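Local coordinates for aminotransferase AspB (PDB 3EZS), which probably transfers amino groups between amino acids and keto acids with the help of pyridoxal 5'-phosphate, as a class I and II aminotransferase, at residues Y196-P205 against I305-Y313. Sequence-based numbering, arbitrary orientation.
Sequences YSEIYENTPP and IYPYSFYVY. With EDO (1,2-ethanediol), chain F.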
ATOM      1  N   TYR A 196       6.502 -14.955  12.563  1.00 41.75           N
ATOM      2  CA  TYR A 196       6.081 -16.036  13.470  1.00 41.63           C
ATOM      3  C   TYR A 196       6.788 -15.980  14.822  1.00 42.11           C
ATOM      4  O   TYR A 196       6.691 -16.914  15.608  1.00 42.90           O
ATOM      5  CB  TYR A 196       6.283 -17.413  12.798  1.00 43.13           C
ATOM      6  CG  TYR A 196       5.358 -17.578  11.614  1.00 40.81           C
ATOM      7  CD1 TYR A 196       4.051 -17.994  11.788  1.00 40.04           C
ATOM      8  CD2 TYR A 196       5.775 -17.259  10.336  1.00 44.02           C
ATOM      9  CE1 TYR A 196       3.187 -18.115  10.715  1.00 42.26           C
ATOM     10  CE2 TYR A 196       4.920 -17.367   9.254  1.00 39.25           C
ATOM     11  CZ  TYR A 196       3.620 -17.795   9.450  1.00 45.01           C
ATOM     12  OH  TYR A 196       2.761 -17.918   8.381  1.00 44.87           O
ATOM     13  N   SER A 197       7.438 -14.864  15.137  1.00 41.29           N
ATOM     14  CA  SER A 197       8.208 -14.791  16.374  1.00 42.58           C
ATOM     15  C   SER A 197       7.355 -14.847  17.645  1.00 41.73           C
ATOM     16  O   SER A 197       7.878 -15.138  18.705  1.00 41.59           O
ATOM     17  CB  SER A 197       9.131 -13.564  16.356  1.00 43.36           C
ATOM     18  OG  SER A 197       8.378 -12.380  16.184  1.00 49.26           O
ATOM     19  N   GLU A 198       6.050 -14.594  17.536  1.00 40.90           N
ATOM     20  CA  GLU A 198       5.153 -14.669  18.684  1.00 42.15           C
ATOM     21  C   GLU A 198       4.325 -15.951  18.698  1.00 42.09           C
ATOM     22  O   GLU A 198       3.467 -16.116  19.563  1.00 41.80           O
ATOM     23  CB  GLU A 198       4.220 -13.447  18.704  1.00 43.97           C
ATOM     24  CG  GLU A 198       4.882 -12.139  19.112  1.00 44.84           C
ATOM     25  CD  GLU A 198       5.025 -12.029  20.615  1.00 52.81           C
ATOM     26  OE1 GLU A 198       5.841 -12.770  21.184  1.00 51.70           O
ATOM     27  OE2 GLU A 198       4.302 -11.210  21.232  1.00 51.97           O
ATOM     28  N   ILE A 199       4.578 -16.847  17.740  1.00 41.78           N
ATOM     29  CA  ILE A 199       3.870 -18.112  17.634  1.00 40.35           C
ATOM     30  C   ILE A 199       4.889 -19.160  18.024  1.00 41.68           C
ATOM     31  O   ILE A 199       5.709 -19.563  17.223  1.00 43.45           O
ATOM     32  CB  ILE A 199       3.308 -18.366  16.195  1.00 39.97           C
ATOM     33  CG1 ILE A 199       2.554 -17.131  15.662  1.00 43.10           C
ATOM     34  CG2 ILE A 199       2.409 -19.613  16.177  1.00 37.13           C
ATOM     35  CD1 ILE A 199       1.489 -16.579  16.642  1.00 45.12           C
ATOM     36  N   TYR A 200       4.864 -19.570  19.282  1.00 42.28           N
ATOM     37  CA  TYR A 200       5.822 -20.531  19.784  1.00 41.61           C
ATOM     38  C   TYR A 200       5.221 -21.260  20.980  1.00 43.93           C
ATOM     39  O   TYR A 200       4.300 -20.770  21.636  1.00 42.49           O
ATOM     40  CB  TYR A 200       7.158 -19.857  20.132  1.00 40.65           C
ATOM     41  CG  TYR A 200       7.068 -18.818  21.222  1.00 38.78           C
ATOM     42  CD1 TYR A 200       7.232 -19.157  22.556  1.00 40.09           C
ATOM     43  CD2 TYR A 200       6.814 -17.492  20.913  1.00 38.24           C
ATOM     44  CE1 TYR A 200       7.146 -18.181  23.561  1.00 43.67           C
ATOM     45  CE2 TYR A 200       6.721 -16.518  21.899  1.00 39.33           C
ATOM     46  CZ  TYR A 200       6.887 -16.865  23.206  1.00 40.99           C
ATOM     47  OH  TYR A 200       6.788 -15.888  24.151  1.00 41.16           O
ATOM     48  N   GLU A 201       5.778 -22.429  21.265  1.00 44.69           N
ATOM     49  CA  GLU A 201       5.222 -23.336  22.251  1.00 45.17           C
ATOM     50  C   GLU A 201       5.847 -23.244  23.625  1.00 46.97           C
ATOM     51  O   GLU A 201       5.136 -23.238  24.620  1.00 46.26           O
ATOM     52  CB  GLU A 201       5.386 -24.762  21.710  1.00 44.78           C
ATOM     53  CG  GLU A 201       4.800 -25.861  22.558  1.00 43.37           C
ATOM     54  CD  GLU A 201       5.227 -27.227  22.075  1.00 45.46           C
ATOM     55  OE1 GLU A 201       5.490 -27.383  20.865  1.00 46.15           O
ATOM     56  OE2 GLU A 201       5.295 -28.143  22.908  1.00 44.38           O
ATOM     57  N   ASN A 202       7.176 -23.228  23.680  1.00 49.22           N
ATOM     58  CA  ASN A 202       7.894 -23.199  24.953  1.00 49.67           C
ATOM     59  C   ASN A 202       8.764 -21.936  25.044  1.00 49.47           C
ATOM     60  O   ASN A 202       8.315 -20.880  25.488  1.00 48.86           O
ATOM     61  CB  ASN A 202       8.772 -24.476  25.103  1.00 50.45           C
ATOM     62  CG  ASN A 202       7.987 -25.771  24.961  1.00 54.31           C
ATOM     63  OD1 ASN A 202       6.859 -25.886  25.430  1.00 67.40           O
ATOM     64  ND2 ASN A 202       8.606 -26.771  24.328  1.00 61.44           N
ATOM     65  N   THR A 203       9.993 -22.044  24.557  1.00 48.68           N
ATOM     66  CA  THR A 203      10.950 -20.975  24.641  1.00 49.14           C
ATOM     67  C   THR A 203      10.769 -20.021  23.444  1.00 46.11           C
ATOM     68  O   THR A 203      10.575 -20.472  22.302  1.00 44.56           O
ATOM     69  CB  THR A 203      12.393 -21.557  24.792  1.00 51.24           C
ATOM     70  OG1 THR A 203      13.360 -20.502  24.677  1.00 60.00           O
ATOM     71  CG2 THR A 203      12.681 -22.641  23.751  1.00 56.04           C
ATOM     72  N   PRO A 204      10.781 -18.702  23.700  1.00 43.86           N
ATOM     73  CA  PRO A 204      10.567 -17.804  22.576  1.00 44.36           C
ATOM     74  C   PRO A 204      11.734 -17.821  21.589  1.00 43.44           C
ATOM     75  O   PRO A 204      12.868 -17.927  22.008  1.00 45.38           O
ATOM     76  CB  PRO A 204      10.441 -16.419  23.230  1.00 45.23           C
ATOM     77  CG  PRO A 204      10.340 -16.663  24.701  1.00 45.24           C
ATOM     78  CD  PRO A 204      10.973 -17.973  24.967  1.00 43.67           C
ATOM     79  N   PRO A 205      11.458 -17.745  20.282  1.00 42.62           N
ATOM     80  CA  PRO A 205      12.563 -17.733  19.319  1.00 41.59           C
ATOM     81  C   PRO A 205      13.353 -16.411  19.337  1.00 42.70           C
ATOM     82  O   PRO A 205      12.807 -15.353  19.644  1.00 39.68           O
ATOM     83  CB  PRO A 205      11.851 -17.890  17.981  1.00 41.10           C
ATOM     84  CG  PRO A 205      10.519 -17.243  18.210  1.00 43.74           C
ATOM     85  CD  PRO A 205      10.147 -17.672  19.605  1.00 43.76           C
ATOM     86  N   ILE A 305       8.192 -32.129  14.834  1.00 44.43           N
ATOM     87  CA  ILE A 305       7.391 -30.899  14.867  1.00 43.49           C
ATOM     88  C   ILE A 305       8.167 -29.899  15.733  1.00 43.26           C
ATOM     89  O   ILE A 305       8.296 -30.092  16.951  1.00 41.71           O
ATOM     90  CB  ILE A 305       5.953 -31.144  15.417  1.00 44.36           C
ATOM     91  CG1 ILE A 305       5.236 -32.215  14.575  1.00 43.77           C
ATOM     92  CG2 ILE A 305       5.132 -29.843  15.424  1.00 39.79           C
ATOM     93  CD1 ILE A 305       3.864 -32.573  15.085  1.00 42.72           C
ATOM     94  N   TYR A 306       8.735 -28.871  15.103  1.00 41.69           N
ATOM     95  CA  TYR A 306       9.464 -27.849  15.851  1.00 41.36           C
ATOM     96  C   TYR A 306       8.479 -27.053  16.706  1.00 40.61           C
ATOM     97  O   TYR A 306       7.355 -26.809  16.273  1.00 43.42           O
ATOM     98  CB  TYR A 306      10.216 -26.905  14.907  1.00 42.45           C
ATOM     99  CG  TYR A 306      11.347 -27.570  14.124  1.00 42.35           C
ATOM    100  CD1 TYR A 306      12.478 -28.070  14.773  1.00 45.62           C
ATOM    101  CD2 TYR A 306      11.299 -27.656  12.733  1.00 45.22           C
ATOM    102  CE1 TYR A 306      13.505 -28.664  14.053  1.00 46.71           C
ATOM    103  CE2 TYR A 306      12.317 -28.235  12.010  1.00 43.12           C
ATOM    104  CZ  TYR A 306      13.409 -28.736  12.667  1.00 44.25           C
ATOM    105  OH  TYR A 306      14.395 -29.306  11.928  1.00 49.11           O
ATOM    106  N   PRO A 307       8.883 -26.628  17.915  1.00 41.64           N
ATOM    107  CA  PRO A 307       7.973 -25.870  18.796  1.00 40.65           C
ATOM    108  C   PRO A 307       7.804 -24.367  18.459  1.00 40.24           C
ATOM    109  O   PRO A 307       7.782 -23.521  19.360  1.00 38.74           O
ATOM    110  CB  PRO A 307       8.596 -26.078  20.184  1.00 41.37           C
ATOM    111  CG  PRO A 307      10.072 -26.181  19.911  1.00 43.69           C
ATOM    112  CD  PRO A 307      10.211 -26.822  18.531  1.00 41.74           C
ATOM    113  N   TYR A 308       7.640 -24.059  17.170  1.00 38.70           N
ATOM    114  CA  TYR A 308       7.520 -22.697  16.676  1.00 39.82           C
ATOM    115  C   TYR A 308       6.593 -22.756  15.452  1.00 39.71           C
ATOM    116  O   TYR A 308       6.503 -23.795  14.770  1.00 39.95           O
ATOM    117  CB  TYR A 308       8.900 -22.103  16.263  1.00 38.18           C
ATOM    118  CG  TYR A 308       9.989 -22.230  17.300  1.00 41.24           C
ATOM    119  CD1 TYR A 308      10.189 -21.236  18.254  1.00 44.49           C
ATOM    120  CD2 TYR A 308      10.833 -23.347  17.326  1.00 46.18           C
ATOM    121  CE1 TYR A 308      11.184 -21.359  19.236  1.00 41.96           C
ATOM    122  CE2 TYR A 308      11.860 -23.474  18.296  1.00 44.20           C
ATOM    123  CZ  TYR A 308      12.021 -22.475  19.246  1.00 42.65           C
ATOM    124  OH  TYR A 308      13.003 -22.579  20.210  1.00 42.46           O
ATOM    125  N   SER A 309       5.955 -21.617  15.171  1.00 38.03           N
ATOM    126  CA  SER A 309       4.975 -21.443  14.089  1.00 38.96           C
ATOM    127  C   SER A 309       3.741 -22.249  14.492  1.00 38.45           C
ATOM    128  O   SER A 309       3.713 -22.809  15.570  1.00 37.29           O
ATOM    129  CB  SER A 309       5.507 -21.885  12.705  1.00 39.78           C
ATOM    130  OG  SER A 309       5.253 -23.270  12.419  1.00 40.71           O
ATOM    131  N   PHE A 310       2.720 -22.267  13.646  1.00 38.20           N
ATOM    132  CA  PHE A 310       1.555 -23.106  13.885  1.00 37.57           C
ATOM    133  C   PHE A 310       1.376 -24.171  12.775  1.00 38.39           C
ATOM    134  O   PHE A 310       0.266 -24.690  12.557  1.00 38.29           O
ATOM    135  CB  PHE A 310       0.283 -22.271  14.132  1.00 40.56           C
ATOM    136  CG  PHE A 310      -0.032 -21.218  13.084  1.00 36.82           C
ATOM    137  CD1 PHE A 310      -0.127 -21.522  11.740  1.00 40.28           C
ATOM    138  CD2 PHE A 310      -0.367 -19.930  13.485  1.00 44.03           C
ATOM    139  CE1 PHE A 310      -0.469 -20.553  10.811  1.00 42.91           C
ATOM    140  CE2 PHE A 310      -0.718 -18.963  12.555  1.00 41.58           C
ATOM    141  CZ  PHE A 310      -0.766 -19.283  11.220  1.00 41.52           C
ATOM    142  N   TYR A 311       2.477 -24.518  12.099  1.00 37.18           N
ATOM    143  CA  TYR A 311       2.452 -25.514  11.033  1.00 38.13           C
ATOM    144  C   TYR A 311       2.977 -26.888  11.450  1.00 39.00           C
ATOM    145  O   TYR A 311       3.703 -27.022  12.446  1.00 38.93           O
ATOM    146  CB  TYR A 311       3.265 -25.056   9.815  1.00 39.74           C
ATOM    147  CG  TYR A 311       2.814 -23.734   9.253  1.00 40.69           C
ATOM    148  CD1 TYR A 311       1.583 -23.615   8.620  1.00 44.78           C
ATOM    149  CD2 TYR A 311       3.603 -22.597   9.376  1.00 45.23           C
ATOM    150  CE1 TYR A 311       1.151 -22.389   8.127  1.00 43.79           C
ATOM    151  CE2 TYR A 311       3.179 -21.374   8.882  1.00 40.71           C
ATOM    152  CZ  TYR A 311       1.943 -21.277   8.274  1.00 40.17           C
ATOM    153  OH  TYR A 311       1.511 -20.057   7.786  1.00 43.07           O
ATOM    154  N   VAL A 312       2.562 -27.893  10.678  1.00 39.47           N
ATOM    155  CA  VAL A 312       3.097 -29.245  10.738  1.00 38.46           C
ATOM    156  C   VAL A 312       3.518 -29.538   9.298  1.00 39.68           C
ATOM    157  O   VAL A 312       2.695 -29.420   8.387  1.00 40.56           O
ATOM    158  CB  VAL A 312       2.076 -30.286  11.184  1.00 39.52           C
ATOM    159  CG1 VAL A 312       2.704 -31.691  11.168  1.00 37.39           C
ATOM    160  CG2 VAL A 312       1.515 -29.931  12.582  1.00 40.56           C
ATOM    161  N   TYR A 313       4.801 -29.855   9.097  1.00 38.48           N
ATOM    162  CA  TYR A 313       5.369 -30.198   7.783  1.00 39.75           C
ATOM    163  C   TYR A 313       5.388 -31.726   7.800  1.00 39.78           C
ATOM    164  O   TYR A 313       6.360 -32.342   8.245  1.00 39.58           O
ATOM    165  CB  TYR A 313       6.770 -29.564   7.659  1.00 40.93           C
ATOM    166  CG  TYR A 313       7.351 -29.515   6.267  1.00 41.64           C
ATOM    167  CD1 TYR A 313       6.743 -28.766   5.254  1.00 43.00           C
ATOM    168  CD2 TYR A 313       8.530 -30.171   5.968  1.00 44.77           C
ATOM    169  CE1 TYR A 313       7.288 -28.711   3.972  1.00 39.37           C
ATOM    170  CE2 TYR A 313       9.085 -30.114   4.687  1.00 41.54           C
ATOM    171  CZ  TYR A 313       8.465 -29.386   3.698  1.00 42.40           C
ATOM    172  OH  TYR A 313       9.042 -29.349   2.434  1.00 43.03           O
TER
HETATM  173  C1  EDO F 379       4.274 -16.283   5.925  1.00 53.08           C
HETATM  174  O1  EDO F 379       3.498 -15.244   6.547  1.00 56.54           O
HETATM  175  C2  EDO F 379       5.717 -15.784   5.728  1.00 55.13           C
HETATM  176  O2  EDO F 379       6.620 -16.087   6.790  1.00 59.28           O
HETATM  177  O   HOH W   1       9.211 -22.826  21.610  1.00 29.78           O
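Tyr196 and Tyr311 each carry CG anti to their own carbonyl carbon (chi1 -66° and -57°), which sets the two side chains about at right angles with the hydroxyls together, Tyr196 OH to Tyr311 OH 2.5 Å, a short hydrogen bond. Tyr311 turns its ring edge to the face of Tyr196 in an offset edge-to-face pair. Tyr196 in turn points its own edge at the face of Phe310, a T-shaped pair with centroids 5.8 Å apart, completing an aromatic cluster. Ile199 CG2 packs on Phe310 CD2 at 3.9 Å. Beside the cluster the backbones form a single bridge, in which Ser309 N donates to Ile199 O (2.9 Å) and Glu201 N to Pro307 O (3.0 Å). Water 1 gives hydrogens to Pro307 O and Thr203 O, accepts one from Asn202 N, and sits over one face of the Tyr308 ring. Pro205 CB packs on Tyr308 CD1 at 3.7 Å. The Glu201 carboxylate, with OE1 3.4 Å from Pro307 CB, forms salt bridges with Lys294 and Arg297 on helix 280-299. Pro307 O thus takes both an amide and a water, so the loop after strand 189-193 is joined to the entry of strand 311-315 by polar backbone bonds beside an aromatic cluster.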